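Local coordinates for NBS-LRR class disease resistance protein (Oryza sativa subsp. japonica, PDB 6FU9) that probably serves as the effector-sensing domain of an intracellular immune receptor of rice, and is held here in complex with another protein, at residues S26-A29 / G33-S36; A38-G41 / D45-V48; A62-K65 / P69-F72. All coordinates share one frame; numbering follows the deposited sequence. Where two conformers were deposited one is given.

Contact 1 (S26-A29 / G33-S36)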
loop_
_atom_site.group_PDB
_atom_site.type_symbol
_atom_site.label_atom_id
_atom_site.label_comp_id
_atom_site.label_asym_id
_atom_site.label_seq_id
_atom_site.Cartn_x
_atom_site.Cartn_y
_atom_site.Cartn_z
ATOM N N SER A 26 -4.413 -8.004 15.100
ATOM C CA SER A 26 -5.233 -7.823 16.268
ATOM C C SER A 26 -5.142 -6.388 16.827
ATOM O O SER A 26 -6.150 -5.782 17.194
ATOM C CB SER A 26 -4.822 -8.841 17.324
ATOM O OG SER A 26 -5.720 -8.747 18.379
ATOM N N LEU A 27 -3.928 -5.893 16.925
ATOM C CA LEU A 27 -3.702 -4.522 17.403
ATOM C C LEU A 27 -4.389 -3.509 16.497
ATOM O O LEU A 27 -5.107 -2.635 16.982
ATOM C CB LEU A 27 -2.212 -4.243 17.488
ATOM C CG LEU A 27 -1.756 -2.911 18.057
ATOM C CD1 LEU A 27 -0.283 -3.111 18.461
ATOM C CD2 LEU A 27 -1.859 -1.818 17.075
ATOM N N VAL A 28 -4.233 -3.666 15.210
ATOM C CA VAL A 28 -4.863 -2.737 14.287
ATOM C C VAL A 28 -6.345 -2.831 14.345
ATOM O O VAL A 28 -7.057 -1.790 14.396
ATOM C CB VAL A 28 -4.311 -2.943 12.860
ATOM C CG1 VAL A 28 -5.023 -2.018 11.873
ATOM C CG2 VAL A 28 -2.847 -2.696 12.776
ATOM N N ALA A 29 -6.911 -4.022 14.359
ATOM C CA ALA A 29 -8.346 -4.185 14.415
ATOM C C ALA A 29 -8.982 -3.608 15.689
ATOM O O ALA A 29 -10.161 -3.275 15.685
ATOM C CB ALA A 29 -8.711 -5.644 14.189
ATOM N N GLY A 33 -11.524 3.570 14.698
ATOM C CA GLY A 33 -11.602 4.028 13.318
ATOM C C GLY A 33 -11.337 2.941 12.287
ATOM O O GLY A 33 -11.600 3.183 11.094
ATOM N N VAL A 34 -10.753 1.766 12.690
ATOM C CA VAL A 34 -10.351 0.799 11.710
ATOM C C VAL A 34 -11.564 -0.046 11.268
ATOM O O VAL A 34 -12.204 -0.675 12.108
ATOM C CB VAL A 34 -9.202 -0.090 12.249
ATOM C CG1 VAL A 34 -8.922 -1.214 11.283
ATOM C CG2 VAL A 34 -7.964 0.758 12.443
ATOM N N HIS A 35 -11.807 -0.089 9.960
ATOM C CA HIS A 35 -12.822 -0.958 9.403
ATOM C C HIS A 35 -12.284 -2.303 8.963
ATOM O O HIS A 35 -13.008 -3.300 9.096
ATOM C CB HIS A 35 -13.479 -0.286 8.217
ATOM C CG HIS A 35 -14.294 0.889 8.609
ATOM N ND1 HIS A 35 -15.177 1.470 7.744
ATOM C CD2 HIS A 35 -14.322 1.615 9.740
ATOM C CE1 HIS A 35 -15.721 2.522 8.335
ATOM N NE2 HIS A 35 -15.241 2.609 9.560
ATOM N N SER A 36 -11.093 -2.346 8.418
ATOM C CA SER A 36 -10.487 -3.601 7.952
ATOM C C SER A 36 -9.010 -3.465 7.877
ATOM O O SER A 36 -8.460 -2.351 7.695
ATOM C CB SER A 36 -11.133 -4.056 6.697
ATOM O OG SER A 36 -10.982 -3.147 5.690
#
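Ala29, the last helical residue of 18-29, comes alongside Val34, the first of strand 34-40, with their CA atoms 6.0 Å apart, after the chain has turned back within only a few residues. No hydrogen bond joins segments 26-29 and 33-36, and the approach is made by one valine on each side. Val34 points its side chain at the helix and sets its isopropyl group over the carbonyl oxygen of Val28. Both branches lie against that oxygen from the same side, CG2 the nearer: Val34 CG2 is 3.3 Å from Val28 O and Val34 CG1 is 3.7 Å from it. The CG1 methyl of Val28 then closes over the same group, 4.0 Å from Val34 CG1 and 4.1 Å from Val34 CG2, so that one methyl faces the fork of two. The side chains cross at about a right angle. Val28 reaches this position with CG1 anti to the backbone N (chi1 177°), which swings that branch toward the strand. Ala29 adds a looser touch at the edge, its CA 4.4 Å from Val34 CG1. This is the first helix-to-strand return of a ferredoxin-like beta-alpha-beta-beta-alpha-beta fold, in which both helices pack on one face of an antiparallel sheet. Val28 and Val34 both also rest on Val49 of strand 46-51, the neighbour of strand 34-40. At the turn, Gly33 has a positive phi (96°), a conformation glycine adopts readily, and its backbone is hydrogen-bonded to Asp52. Beyond Val34, His35 and Ser36 both face Val50 in a classic beta bulge. Their side chains point away from the helix, and Ser36 OG is hydrogen-bonded to a polar side chain of the chain of another protein.

Contact 2 (A38-G41 / D45-V48)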
loop_
_atom_site.group_PDB
_atom_site.type_symbol
_atom_site.label_atom_id
_atom_site.label_comp_id
_atom_site.label_asym_id
_atom_site.label_seq_id
_atom_site.Cartn_x
_atom_site.Cartn_y
_atom_site.Cartn_z
ATOM N N ALA A 38 -5.458 -5.916 6.444
ATOM C CA ALA A 38 -4.905 -7.122 5.813
ATOM C C ALA A 38 -3.405 -7.073 5.773
ATOM O O ALA A 38 -2.791 -5.995 5.748
ATOM C CB ALA A 38 -5.449 -7.271 4.409
ATOM N N ILE A 39 -2.765 -8.226 5.674
ATOM C CA ILE A 39 -1.356 -8.345 5.424
ATOM C C ILE A 39 -1.206 -8.670 3.972
ATOM O O ILE A 39 -1.798 -9.626 3.514
ATOM C CB ILE A 39 -0.658 -9.353 6.396
ATOM C CG1 ILE A 39 -0.626 -8.600 7.783
ATOM C CG2 ILE A 39 0.721 -9.612 5.835
ATOM C CD1 ILE A 39 -0.378 -9.408 8.993
ATOM N N ALA A 40 -0.391 -7.929 3.269
ATOM C CA ALA A 40 -0.228 -7.955 1.798
ATOM C C ALA A 40 1.254 -7.807 1.496
ATOM O O ALA A 40 2.118 -7.886 2.394
ATOM C CB ALA A 40 -1.036 -6.822 1.139
ATOM N N GLY A 41 1.532 -7.648 0.226
ATOM C CA GLY A 41 2.877 -7.356 -0.254
ATOM C C GLY A 41 3.661 -8.588 -0.644
ATOM O O GLY A 41 3.341 -9.725 -0.196
ATOM N N ASP A 45 4.697 -8.346 4.261
ATOM C CA ASP A 45 5.035 -7.394 5.304
ATOM C C ASP A 45 4.383 -5.999 5.101
ATOM O O ASP A 45 4.776 -5.023 5.763
ATOM C CB ASP A 45 6.520 -7.273 5.499
ATOM C CG ASP A 45 7.248 -6.688 4.372
ATOM O OD1 ASP A 45 6.645 -6.266 3.372
ATOM O OD2 ASP A 45 8.506 -6.620 4.484
ATOM N N GLN A 46 3.409 -5.917 4.207
ATOM C CA GLN A 46 2.580 -4.680 4.054
ATOM C C GLN A 46 1.357 -4.866 4.914
ATOM O O GLN A 46 0.649 -5.867 4.757
ATOM C CB GLN A 46 2.044 -4.526 2.668
ATOM C CG GLN A 46 2.725 -3.696 1.707
ATOM C CD GLN A 46 2.026 -3.683 0.327
ATOM O OE1 GLN A 46 0.833 -3.394 0.143
ATOM N NE2 GLN A 46 2.807 -3.870 -0.656
ATOM N N VAL A 47 1.060 -3.936 5.814
ATOM C CA VAL A 47 -0.147 -3.970 6.615
ATOM C C VAL A 47 -1.037 -2.869 6.082
ATOM O O VAL A 47 -0.652 -1.688 6.191
ATOM C CB VAL A 47 0.166 -3.744 8.075
ATOM C CG1 VAL A 47 -1.090 -3.722 8.922
ATOM C CG2 VAL A 47 1.164 -4.836 8.560
ATOM N N VAL A 48 -2.099 -3.231 5.413
ATOM C CA VAL A 48 -3.006 -2.315 4.729
ATOM C C VAL A 48 -4.218 -2.108 5.618
ATOM O O VAL A 48 -4.942 -3.056 5.933
ATOM C CB VAL A 48 -3.401 -2.826 3.325
ATOM C CG1 VAL A 48 -4.328 -1.770 2.680
ATOM C CG2 VAL A 48 -2.234 -3.159 2.462
#
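Ala38 and Val48 open a buried antiparallel pairing between strands 34-40 and 46-51, consecutive strands at one side of the sheet. They form a hydrogen-bonded pair, with Ala38 N to Val48 O at 3.0 Å and Val48 N to Ala38 O at 2.9 Å. Ile39 and Val47 follow as a non-hydrogen-bonded pair, Ile39 CG1 meeting Val47 CG2 at 4.2 Å. Next come Ala40 and Gln46. Ala40 N reaches Gln46 O at 2.7 Å in the carbonyl plane, whereas Gln46 N lies well above the plane of the Ala40 carbonyl, 3.0 Å from Ala40 O. On the Ala38, Ala40, Gln46 and Val48 face, Val48 CG2 touches Ala40 CB at 4.1 Å. Gln46, extended beyond CG, passes alongside Gly41, its NE2 3.5 Å from Gly41 CA; that NE2 is hydrogen-bonded to an acidic side chain of the chain of another protein, which packs against this face. Asp45 OD1 turns to a salt bridge with Lys12, on the strand next to 46-51. With Asp45 and Gln46 both facing Ala40, a classic beta bulge sits just after the turn of this beta hairpin, the beta-beta unit in the middle of the beta-alpha-beta-beta-alpha-beta order of the ferredoxin-like fold.

Contact 3 (A62-K65 / P69-F72)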
loop_
_atom_site.group_PDB
_atom_site.type_symbol
_atom_site.label_atom_id
_atom_site.label_comp_id
_atom_site.label_asym_id
_atom_site.label_seq_id
_atom_site.Cartn_x
_atom_site.Cartn_y
_atom_site.Cartn_z
ATOM N N ALA A 62 2.106 2.440 18.575
ATOM C CA ALA A 62 1.703 1.186 19.191
ATOM C C ALA A 62 2.332 0.017 18.432
ATOM O O ALA A 62 2.845 -0.930 19.057
ATOM C CB ALA A 62 0.181 1.072 19.213
ATOM N N LEU A 63 2.341 0.091 17.109
ATOM C CA LEU A 63 2.971 -0.987 16.309
ATOM C C LEU A 63 4.430 -1.102 16.596
ATOM O O LEU A 63 4.975 -2.254 16.708
ATOM C CB LEU A 63 2.720 -0.735 14.803
ATOM C CG LEU A 63 1.300 -0.980 14.343
ATOM C CD1 LEU A 63 1.047 -0.362 12.984
ATOM C CD2 LEU A 63 0.943 -2.438 14.311
ATOM N N ARG A 64 5.134 0.005 16.774
ATOM C CA ARG A 64 6.551 -0.019 17.071
ATOM C C ARG A 64 6.820 -0.638 18.435
ATOM O O ARG A 64 7.857 -1.277 18.600
ATOM C CB ARG A 64 7.079 1.429 16.963
ATOM C CG ARG A 64 7.224 1.849 15.526
ATOM C CD ARG A 64 7.556 3.309 15.386
ATOM N NE ARG A 64 7.684 3.641 13.964
ATOM C CZ ARG A 64 7.625 4.885 13.454
ATOM N NH1 ARG A 64 7.286 5.924 14.222
ATOM N NH2 ARG A 64 7.793 5.069 12.165
ATOM N N LYS A 65 5.937 -0.441 19.409
ATOM C CA LYS A 65 6.137 -0.999 20.756
ATOM C C LYS A 65 5.834 -2.476 20.822
ATOM O O LYS A 65 6.505 -3.196 21.561
ATOM C CB LYS A 65 5.270 -0.241 21.790
ATOM C CG LYS A 65 5.785 1.174 22.049
ATOM C CD LYS A 65 5.073 1.928 23.181
ATOM C CE LYS A 65 3.662 2.247 22.847
ATOM N NZ LYS A 65 3.136 3.143 23.917
ATOM N N PRO A 69 9.479 -2.753 13.779
ATOM C CA PRO A 69 9.872 -1.422 13.344
ATOM C C PRO A 69 9.038 -0.878 12.163
ATOM O O PRO A 69 9.483 -0.754 11.016
ATOM C CB PRO A 69 11.317 -1.599 12.959
ATOM C CG PRO A 69 11.468 -3.004 12.640
ATOM C CD PRO A 69 10.530 -3.737 13.508
ATOM N N ALA A 70 7.801 -0.536 12.432
ATOM C CA ALA A 70 6.872 -0.090 11.441
ATOM C C ALA A 70 7.263 1.240 10.801
ATOM O O ALA A 70 7.701 2.144 11.495
ATOM C CB ALA A 70 5.484 -0.023 12.062
ATOM N N MET A 71 7.090 1.305 9.478
ATOM C CA MET A 71 7.237 2.550 8.720
ATOM C C MET A 71 5.990 2.777 7.868
ATOM O O MET A 71 5.406 1.830 7.313
ATOM C CB MET A 71 8.461 2.531 7.837
ATOM C CG MET A 71 9.762 2.347 8.645
ATOM S SD MET A 71 10.185 3.817 9.642
ATOM C CE MET A 71 10.817 4.872 8.324
ATOM N N PHE A 72 5.632 4.026 7.673
ATOM C CA PHE A 72 4.606 4.346 6.696
ATOM C C PHE A 72 5.099 4.087 5.288
ATOM O O PHE A 72 6.205 4.528 4.912
ATOM C CB PHE A 72 4.147 5.796 6.804
ATOM C CG PHE A 72 3.294 6.126 7.995
ATOM C CD1 PHE A 72 1.949 6.056 7.901
ATOM C CD2 PHE A 72 3.848 6.612 9.169
ATOM C CE1 PHE A 72 1.136 6.450 8.967
ATOM C CE2 PHE A 72 3.054 7.010 10.207
ATOM C CZ PHE A 72 1.686 6.891 10.132
#
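Arg64 and Ala70 bury most of the surface where helix 56-66 hands over to strand 71-77. Arg64 lays its side chain along the start of segment 69-72 and takes hold of a single backbone atom, the carbonyl oxygen of Ala70. It does so side-on: NE donates to Ala70 O at 2.9 Å and NH2 to the same oxygen at 3.0 Å. The oxygen lies at the edge of the guanidinium, close to its plane, so this fork of two N-H groups limits rotation of the group about its own chain. Both bonds are somewhat bent, with N-H...O angles of 150° and 141°. The straight run from CG to NE carries the guanidinium from the helix across to the carbonyl, and on the way Arg64 CG passes 3.9 Å from Ala70 N. Met71 approaches the far end of the group obliquely. Folded at chi2 and chi3, it brings SD to 3.7 Å from Arg64 NH2. In the ferredoxin-like fold this is the return from the second helix into the last, outermost strand, which pairs with strand 7-12; the backbone of Met71 is hydrogen-bonded to Lys12 there. On the buried side of the turn, Ala70 points its methyl at the helix, where CB meets Leu63 CB at 4.0 Å. Leu63 touches the strand start with CB alone, while its branched end goes on into the core against Phe11 and Ile13. Ala70 also packs on Ile13.

Overall arrangement
The three contacts follow one another along the chain and reach the same antiparallel sheet. Contacts 1 and 3 are its two helix-to-strand returns, their centres about 15 Å apart, and they meet through the helices: Leu27 CD2 of contact 1 packs 4.0 Å from Leu63 CD2 of contact 3, and Val28 CG2 lies 4.1 Å from that same methyl. Contact 2 continues strand 34-40 from contact 1, with centres about 13 Å apart and no packing between them. It also stays clear of contact 3, their nearest atoms about 6 Å apart. The other protein chain lies within reach of six residues of contact 2, two of contact 3 and one of contact 1.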